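Local coordinates for protein translation elongation factor 1A (Methanosarcina mazei, PDB 3WND) that binds cysteinyl-tRNA(Cys) in its GTP-bound form and probably acts as a translation elongation factor related to SelB, EF-Tu and aIF2 gamma, at residues C287-F292 against P330-V335; K294-A299 against V313-I318. All coordinates share one frame; numbering follows the deposited sequence.

Contact 1 of 2, residues C287-F292 against P330-V335; sequences CTVSKF and PGSTCV
Val-289 meets the facing segment along its whole side chain, at the point where an antiparallel strand pair gives way to loop. Its backbone N donates to Ser-332 O at 2.8 Å, and CB packs against the same carbonyl oxygen, 3.5 Å from Ser-332 O. The branches then part. CG1, set anti to the backbone N (chi1 -177°), turns to Pro-330 CA at 3.8 Å, while CG2 touches both Ser-332 O and Cys-334 SG, 4.2 Å from the sulfur. That sulfur also packs on Cys-287 CB, yet the two SG atoms of Cys-287 and Cys-334 lie 5.1 Å apart, so no disulfide forms. The cysteines are a hydrogen-bonded pair, each backbone N donating to the other's O. On the opposite sheet face Thr-288 and Thr-333, a non-hydrogen-bonded pair, point the same way, with OG1 of Thr-288 3.9 Å from CG2 of Thr-333. Past the ladder, Gly-331 N is shared weakly between Val-289 O and Ser-290 O. Within what is probably a SelB-like third domain, strand 282-289 runs between strands 333-340 and 363-369, bonding through Thr-288 to Tyr-366, while the Cys-334 side chain touches Ile-318 of strand 309-320.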
loop_
_atom_site.group_PDB
_atom_site.type_symbol
_atom_site.label_atom_id
_atom_site.label_comp_id
_atom_site.label_asym_id
_atom_site.label_seq_id
_atom_site.Cartn_x
_atom_site.Cartn_y
_atom_site.Cartn_z
ATOM N N CYS A 287 -20.008 -0.072 5.185
ATOM C CA CYS A 287 -18.998 -1.143 5.308
ATOM C C CYS A 287 -19.535 -2.428 4.737
ATOM O O CYS A 287 -20.773 -2.718 4.765
ATOM C CB CYS A 287 -18.701 -1.410 6.794
ATOM S SG CYS A 287 -17.889 -0.022 7.619
ATOM N N THR A 288 -18.585 -3.230 4.275
ATOM C CA THR A 288 -18.848 -4.543 3.796
ATOM C C THR A 288 -17.932 -5.390 4.676
ATOM O O THR A 288 -16.686 -5.208 4.658
ATOM C CB THR A 288 -18.436 -4.688 2.322
ATOM O OG1 THR A 288 -19.319 -3.931 1.504
ATOM C CG2 THR A 288 -18.637 -6.088 1.936
ATOM N N VAL A 289 -18.545 -6.275 5.460
ATOM C CA VAL A 289 -17.824 -7.145 6.415
ATOM C C VAL A 289 -17.379 -8.473 5.814
ATOM O O VAL A 289 -18.107 -9.132 5.099
ATOM C CB VAL A 289 -18.771 -7.430 7.631
ATOM C CG1 VAL A 289 -18.068 -8.269 8.727
ATOM C CG2 VAL A 289 -19.378 -6.108 8.222
ATOM N N SER A 290 -16.093 -8.767 6.032
ATOM C CA SER A 290 -15.500 -10.027 5.554
ATOM C C SER A 290 -16.366 -11.221 6.024
ATOM O O SER A 290 -16.869 -11.254 7.177
ATOM C CB SER A 290 -14.203 -10.190 6.257
ATOM O OG SER A 290 -13.520 -11.389 5.845
ATOM N N LYS A 291 -16.389 -12.258 5.181
ATOM C CA LYS A 291 -17.001 -13.504 5.653
ATOM C C LYS A 291 -16.103 -14.169 6.710
ATOM O O LYS A 291 -16.544 -15.085 7.424
ATOM C CB LYS A 291 -17.104 -14.475 4.481
ATOM C CG LYS A 291 -18.192 -14.061 3.539
ATOM C CD LYS A 291 -18.215 -14.969 2.340
ATOM C CE LYS A 291 -19.046 -14.246 1.309
ATOM N NZ LYS A 291 -19.137 -15.145 0.142
ATOM N N PHE A 292 -14.817 -13.782 6.786
ATOM C CA PHE A 292 -13.867 -14.479 7.621
ATOM C C PHE A 292 -13.472 -13.695 8.880
ATOM O O PHE A 292 -12.307 -13.606 9.231
ATOM C CB PHE A 292 -12.661 -14.896 6.765
ATOM C CG PHE A 292 -13.051 -15.959 5.744
ATOM C CD1 PHE A 292 -13.149 -17.287 6.175
ATOM C CD2 PHE A 292 -13.467 -15.611 4.483
ATOM C CE1 PHE A 292 -13.638 -18.253 5.289
ATOM C CE2 PHE A 292 -13.930 -16.560 3.624
ATOM C CZ PHE A 292 -14.015 -17.862 3.992
ATOM N N PRO A 330 -20.682 -11.473 9.948
ATOM C CA PRO A 330 -19.719 -11.668 8.909
ATOM C C PRO A 330 -20.473 -11.737 7.592
ATOM O O PRO A 330 -21.578 -12.400 7.497
ATOM C CB PRO A 330 -19.089 -13.036 9.265
ATOM C CG PRO A 330 -19.367 -13.206 10.745
ATOM C CD PRO A 330 -20.662 -12.525 10.993
ATOM N N GLY A 331 -19.875 -11.098 6.556
ATOM C CA GLY A 331 -20.421 -11.260 5.219
ATOM C C GLY A 331 -21.674 -10.434 4.988
ATOM O O GLY A 331 -22.507 -10.796 4.201
ATOM N N SER A 332 -21.852 -9.384 5.756
ATOM C CA SER A 332 -22.992 -8.495 5.610
ATOM C C SER A 332 -22.539 -7.092 5.292
ATOM O O SER A 332 -21.329 -6.810 5.385
ATOM C CB SER A 332 -23.801 -8.515 6.894
ATOM O OG SER A 332 -23.234 -7.673 7.894
ATOM N N THR A 333 -23.498 -6.204 4.984
ATOM C CA THR A 333 -23.241 -4.818 4.754
ATOM C C THR A 333 -23.992 -4.008 5.833
ATOM O O THR A 333 -25.055 -4.392 6.295
ATOM C CB THR A 333 -23.628 -4.353 3.323
ATOM O OG1 THR A 333 -25.018 -4.533 3.191
ATOM C CG2 THR A 333 -22.958 -5.149 2.220
ATOM N N CYS A 334 -23.373 -2.950 6.297
ATOM C CA CYS A 334 -23.912 -2.161 7.385
ATOM C C CYS A 334 -23.315 -0.760 7.321
ATOM O O CYS A 334 -22.372 -0.514 6.572
ATOM C CB CYS A 334 -23.584 -2.816 8.723
ATOM S SG CYS A 334 -21.818 -2.857 9.085
ATOM N N VAL A 335 -23.889 0.129 8.119
ATOM C CA VAL A 335 -23.265 1.377 8.451
ATOM C C VAL A 335 -22.710 1.294 9.830
ATOM O O VAL A 335 -23.401 0.871 10.816
ATOM C CB VAL A 335 -24.220 2.599 8.260
ATOM C CG1 VAL A 335 -23.548 3.874 8.776
ATOM C CG2 VAL A 335 -24.612 2.692 6.763
#

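Contact 2 of 2, residues K294-A299 against V313-I318; sequences KKIEPA and VRVEKI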
loop_
_atom_site.group_PDB
_atom_site.type_symbol
_atom_site.label_atom_id
_atom_site.label_comp_id
_atom_site.label_asym_id
_atom_site.label_seq_id
_atom_site.Cartn_x
_atom_site.Cartn_y
_atom_site.Cartn_z
ATOM N N LYS A 294 -15.371 -12.099 12.912
ATOM C CA LYS A 294 -16.389 -12.256 14.027
ATOM C C LYS A 294 -17.451 -11.223 13.821
ATOM O O LYS A 294 -17.141 -10.118 13.321
ATOM C CB LYS A 294 -15.680 -11.950 15.415
ATOM C CG LYS A 294 -15.035 -13.066 16.220
ATOM C CD LYS A 294 -15.962 -14.183 16.699
ATOM C CE LYS A 294 -15.817 -14.590 18.173
ATOM N NZ LYS A 294 -15.907 -16.107 18.470
ATOM N N LYS A 295 -18.686 -11.524 14.207
ATOM C CA LYS A 295 -19.709 -10.500 14.155
ATOM C C LYS A 295 -19.256 -9.261 14.938
ATOM O O LYS A 295 -18.608 -9.355 15.996
ATOM C CB LYS A 295 -21.057 -11.031 14.724
ATOM C CG LYS A 295 -21.086 -11.263 16.216
ATOM C CD LYS A 295 -22.355 -12.105 16.645
ATOM C CE LYS A 295 -22.918 -11.553 17.919
ATOM N NZ LYS A 295 -23.762 -12.523 18.678
ATOM N N ILE A 296 -19.579 -8.103 14.375
ATOM C CA ILE A 296 -19.233 -6.805 14.968
ATOM C C ILE A 296 -20.373 -6.347 15.862
ATOM O O ILE A 296 -21.549 -6.458 15.460
ATOM C CB ILE A 296 -18.960 -5.747 13.849
ATOM C CG1 ILE A 296 -17.788 -6.262 13.000
ATOM C CG2 ILE A 296 -18.616 -4.368 14.474
ATOM C CD1 ILE A 296 -17.439 -5.293 11.897
ATOM N N GLU A 297 -20.027 -5.830 17.061
ATOM C CA GLU A 297 -21.042 -5.497 18.062
ATOM C C GLU A 297 -20.761 -4.090 18.520
ATOM O O GLU A 297 -19.599 -3.644 18.460
ATOM C CB GLU A 297 -20.981 -6.438 19.275
ATOM C CG GLU A 297 -21.581 -7.787 18.903
ATOM C CD GLU A 297 -21.563 -8.814 20.016
ATOM O OE1 GLU A 297 -22.637 -9.099 20.549
ATOM O OE2 GLU A 297 -20.482 -9.318 20.338
ATOM N N PRO A 298 -21.828 -3.372 18.952
ATOM C CA PRO A 298 -21.634 -2.020 19.550
ATOM C C PRO A 298 -20.718 -2.129 20.717
ATOM O O PRO A 298 -20.646 -3.204 21.381
ATOM C CB PRO A 298 -23.054 -1.542 19.998
ATOM C CG PRO A 298 -23.990 -2.566 19.496
ATOM C CD PRO A 298 -23.242 -3.782 18.910
ATOM N N ALA A 299 -20.038 -0.996 20.957
ATOM C CA ALA A 299 -19.083 -0.763 22.030
ATOM C C ALA A 299 -17.825 -1.587 21.947
ATOM O O ALA A 299 -16.998 -1.531 22.868
ATOM C CB ALA A 299 -19.744 -0.926 23.381
ATOM N N VAL A 313 -10.353 2.417 17.131
ATOM C CA VAL A 313 -11.675 3.052 17.122
ATOM C C VAL A 313 -12.668 2.220 17.925
ATOM O O VAL A 313 -12.442 1.004 18.177
ATOM C CB VAL A 313 -12.235 3.342 15.700
ATOM C CG1 VAL A 313 -11.343 4.324 14.987
ATOM C CG2 VAL A 313 -12.336 2.057 14.901
ATOM N N ARG A 314 -13.764 2.859 18.342
ATOM C CA ARG A 314 -14.869 2.154 19.007
ATOM C C ARG A 314 -16.107 2.170 18.162
ATOM O O ARG A 314 -16.378 3.183 17.502
ATOM C CB ARG A 314 -15.137 2.749 20.412
ATOM C CG ARG A 314 -16.250 2.043 21.131
ATOM C CD ARG A 314 -16.382 2.603 22.545
ATOM N NE ARG A 314 -15.506 1.843 23.452
ATOM C CZ ARG A 314 -14.190 2.047 23.632
ATOM N NH1 ARG A 314 -13.536 3.045 23.006
ATOM N NH2 ARG A 314 -13.521 1.257 24.473
ATOM N N VAL A 315 -16.860 1.052 18.119
ATOM C CA VAL A 315 -18.082 1.018 17.311
ATOM C C VAL A 315 -19.183 1.604 18.209
ATOM O O VAL A 315 -19.459 1.053 19.263
ATOM C CB VAL A 315 -18.496 -0.415 17.003
ATOM C CG1 VAL A 315 -19.869 -0.380 16.332
ATOM C CG2 VAL A 315 -17.444 -1.128 16.104
ATOM N N GLU A 316 -19.761 2.748 17.796
ATOM C CA GLU A 316 -20.746 3.422 18.595
ATOM C C GLU A 316 -22.174 2.974 18.239
ATOM O O GLU A 316 -23.031 2.905 19.087
ATOM C CB GLU A 316 -20.596 4.932 18.378
ATOM C CG GLU A 316 -19.246 5.490 18.839
ATOM C CD GLU A 316 -19.113 5.611 20.351
ATOM O OE1 GLU A 316 -20.100 5.518 21.060
ATOM O OE2 GLU A 316 -17.980 5.851 20.813
ATOM N N LYS A 317 -22.394 2.678 16.929
ATOM C CA LYS A 317 -23.701 2.348 16.442
ATOM C C LYS A 317 -23.558 1.584 15.161
ATOM O O LYS A 317 -22.629 1.834 14.358
ATOM C CB LYS A 317 -24.611 3.624 16.226
ATOM C CG LYS A 317 -26.121 3.237 16.060
ATOM C CD LYS A 317 -27.036 4.355 15.518
ATOM C CE LYS A 317 -27.278 5.449 16.540
ATOM N NZ LYS A 317 -28.305 6.384 16.001
ATOM N N ILE A 318 -24.434 0.581 15.011
ATOM C CA ILE A 318 -24.502 -0.220 13.811
ATOM C C ILE A 318 -25.903 -0.053 13.241
ATOM O O ILE A 318 -26.896 -0.236 13.950
ATOM C CB ILE A 318 -24.260 -1.753 14.109
ATOM C CG1 ILE A 318 -22.982 -1.905 14.913
ATOM C CG2 ILE A 318 -24.260 -2.517 12.782
ATOM C CD1 ILE A 318 -22.609 -3.336 15.313
#
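Val-315 and Ile-318 stand three positions apart on one strand, yet both turn their side chains to the irregular segment 294-299. A classic beta bulge makes this possible: Glu-316 and Lys-317 together face Glu-337 of strand 333-340, so the usual alternation slips by one residue and two apolar side chains arrive on the same side. The strand belongs to the antiparallel sheet of a domain that is probably the third domain of a SelB-like factor.

Ile-318 sends its terminal methyl to the loop. With CG1 beside its backbone N and the chain extended to the tip (chi2 179°), it brings CD1 to 3.3 Å from Ile-296 O, a close approach of a methyl to a carbonyl oxygen. The same CD1 meets Pro-298 CD at 3.7 Å, the two side chains crossing at about a right angle. Val-315 likewise lies across Ile-296, its CG2 3.8 Å from Ile-296 CG2, while its other methyl, CG1, packs at 4.0 Å from Pro-298 CA. With an alanine here both methyls are gone, and CG2 of Ile-296 would probably face a gap and lose its closest side-chain partner across the contact. Val-313 and Val-315 continue the apolar row onto Leu-302 of strand 301-306.

Between the two segments a single backbone hydrogen bond forms: Ala-299 N donates to Val-315 O at 2.7 Å, bent to 146° at the hydrogen. The next residue, Ser-300, also bonds to the Val-315 backbone, beginning the ladder that joins strands 301-306 and 309-320. Outside this bond, the Arg-314 side chain runs alongside Ala-299 and bends at chi3, leaving NE 3.7 Å from Ala-299 O, obliquely placed and without a hydrogen bond.

Followed from the N terminus, the chain passes through its earlier domains before strand 282-289 supplies the first half of contact 1, then passes through a short turn into the loop 294-299, the first half of contact 2. Strand 301-306 follows, and its return along strand 309-320 closes the smaller loop, 13 residues between the segments of contact 2. Only later does strand 333-340 come back to close contact 1 across 37 residues, so contact 2 is nested within it rather than crossing it. Their centres lie about 12 Å apart. Strands 309-320 and 333-340 are sheet neighbours, joining the two sites, and Pro-330 packs on Lys-295, bringing the two loops together.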